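Local structure of pyruvate kinase (Pseudomonas aeruginosa, 6QXL) at residues A64-L69 / Y190-F195. The protein probably catalyses the last step of glycolysis, transferring the phosphoryl group of phosphoenolpyruvate to ADP to give pyruvate and ATP. Numbering follows the deposited sequence.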
loop_
_atom_site.group_PDB
_atom_site.type_symbol
_atom_site.label_atom_id
_atom_site.label_comp_id
_atom_site.label_asym_id
_atom_site.label_seq_id
_atom_site.Cartn_x
_atom_site.Cartn_y
_atom_site.Cartn_z
ATOM N N ALA A 64 -34.424 18.305 8.614
ATOM C CA ALA A 64 -35.115 17.123 9.094
ATOM C C ALA A 64 -35.492 17.300 10.555
ATOM O O ALA A 64 -34.921 18.134 11.254
ATOM C CB ALA A 64 -34.239 15.889 8.927
ATOM N N LEU A 65 -36.452 16.486 10.990
ATOM C CA LEU A 65 -36.856 16.413 12.368
ATOM C C LEU A 65 -36.578 15.031 12.889
ATOM O O LEU A 65 -37.021 14.039 12.320
ATOM C CB LEU A 65 -38.342 16.729 12.539
ATOM C CG LEU A 65 -38.838 18.100 12.093
ATOM C CD1 LEU A 65 -40.275 18.325 12.631
ATOM C CD2 LEU A 65 -37.930 19.241 12.526
ATOM N N LEU A 66 -35.846 14.985 13.996
ATOM C CA LEU A 66 -35.481 13.746 14.636
ATOM C C LEU A 66 -36.147 13.736 16.001
ATOM O O LEU A 66 -36.027 14.710 16.754
ATOM C CB LEU A 66 -33.959 13.663 14.765
ATOM C CG LEU A 66 -33.409 12.406 15.429
ATOM C CD1 LEU A 66 -32.070 12.061 14.828
ATOM C CD2 LEU A 66 -33.256 12.567 16.919
ATOM N N GLY A 67 -36.824 12.627 16.302
ATOM C CA GLY A 67 -37.487 12.431 17.577
ATOM C C GLY A 67 -36.742 11.390 18.370
ATOM O O GLY A 67 -36.549 10.265 17.899
ATOM N N ASP A 68 -36.332 11.759 19.579
ATOM C CA ASP A 68 -35.470 10.923 20.395
ATOM C C ASP A 68 -36.281 10.300 21.521
ATOM O O ASP A 68 -36.708 11.002 22.428
ATOM C CB ASP A 68 -34.280 11.775 20.923
ATOM C CG ASP A 68 -33.085 10.941 21.357
ATOM O OD1 ASP A 68 -33.306 9.905 22.027
ATOM O OD2 ASP A 68 -31.922 11.292 21.020
ATOM N N LEU A 69 -36.474 8.999 21.463
ATOM C CA LEU A 69 -37.198 8.253 22.502
ATOM C C LEU A 69 -36.394 8.204 23.790
ATOM O O LEU A 69 -35.180 7.995 23.774
ATOM C CB LEU A 69 -37.478 6.804 22.069
ATOM C CG LEU A 69 -38.250 6.634 20.742
ATOM C CD1 LEU A 69 -38.305 5.147 20.348
ATOM C CD2 LEU A 69 -39.660 7.274 20.849
ATOM N N TYR A 190 -36.851 11.257 11.280
ATOM C CA TYR A 190 -36.012 10.282 11.976
ATOM C C TYR A 190 -36.552 10.043 13.371
ATOM O O TYR A 190 -37.048 10.956 14.022
ATOM C CB TYR A 190 -34.553 10.776 12.077
ATOM C CG TYR A 190 -33.804 10.772 10.776
ATOM C CD1 TYR A 190 -33.256 9.601 10.269
ATOM C CD2 TYR A 190 -33.648 11.937 10.046
ATOM C CE1 TYR A 190 -32.571 9.604 9.071
ATOM C CE2 TYR A 190 -32.958 11.944 8.846
ATOM C CZ TYR A 190 -32.410 10.787 8.385
ATOM O OH TYR A 190 -31.760 10.805 7.188
ATOM N N VAL A 191 -36.424 8.808 13.827
ATOM C CA VAL A 191 -36.734 8.432 15.199
ATOM C C VAL A 191 -35.534 7.685 15.761
ATOM O O VAL A 191 -35.040 6.747 15.147
ATOM C CB VAL A 191 -37.972 7.538 15.262
ATOM C CG1 VAL A 191 -38.174 6.957 16.653
ATOM C CG2 VAL A 191 -39.190 8.347 14.867
ATOM N N ALA A 192 -35.087 8.098 16.945
ATOM C CA ALA A 192 -33.919 7.499 17.586
ATOM C C ALA A 192 -34.326 6.638 18.754
ATOM O O ALA A 192 -35.085 7.073 19.626
ATOM C CB ALA A 192 -32.959 8.571 18.044
ATOM N N VAL A 193 -33.820 5.408 18.778
ATOM C CA VAL A 193 -34.080 4.466 19.856
ATOM C C VAL A 193 -32.934 4.526 20.859
ATOM O O VAL A 193 -31.778 4.419 20.478
ATOM C CB VAL A 193 -34.214 3.046 19.297
ATOM C CG1 VAL A 193 -34.440 2.036 20.408
ATOM C CG2 VAL A 193 -35.347 3.004 18.303
ATOM N N SER A 194 -33.277 4.670 22.144
ATOM C CA SER A 194 -32.271 4.712 23.206
ATOM C C SER A 194 -32.049 3.336 23.795
ATOM O O SER A 194 -32.956 2.502 23.860
ATOM C CB SER A 194 -32.691 5.669 24.299
ATOM O OG SER A 194 -32.808 6.992 23.823
ATOM N N PHE A 195 -30.795 3.099 24.165
ATOM C CA PHE A 195 -30.343 1.892 24.886
ATOM C C PHE A 195 -30.667 0.583 24.214
ATOM O O PHE A 195 -30.896 -0.399 24.895
ATOM C CB PHE A 195 -30.904 1.860 26.373
ATOM C CG PHE A 195 -30.361 2.899 27.272
ATOM C CD1 PHE A 195 -29.086 2.914 27.779
ATOM C CD2 PHE A 195 -31.142 4.075 27.500
ATOM C CE1 PHE A 195 -28.603 4.017 28.535
ATOM C CE2 PHE A 195 -30.685 5.152 28.259
ATOM C CZ PHE A 195 -29.453 5.070 28.788
#
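The phenol ring of Y190 meets A64 at its edge: the small methyl CB of A64 fits near the ring plane, 4.1 Å from Y190 CE2, while the ring runs on to M417, F418 and W217 and its OH reaches the carbonyl of R414. Y190 CB packs against L66 CG at 3.9 Å, the two side chains crossing at about a right angle. With CG anti to the backbone N (chi1 180°), L66 also brings CD2 to the compact methyl of A192, on the same face. L69, just past its strand, lays CG against V191 CG1 (4.1 Å), on the side of helix 174-185. The bare backbone of G67 lies close against Y190 and V191: its N bonds to Y190 O and its O accepts from A192 N (2.8 Å). Y190 N to L65 O and L69 N to A192 O complete the parallel pairing. S194 OG donates to L69 O at 2.6 Å, joining the turns that follow the two strands. D68 CG touches A192 CB (4.1 Å); its carboxylate, near bound malonate, is salt-bridged to R34 and K221, and K221 also bonds S194 OG, near magnesium. Neighbouring parallel strands in a closed eight-stranded barrel, with the active site at their C-terminal ends, mark the TIM barrel.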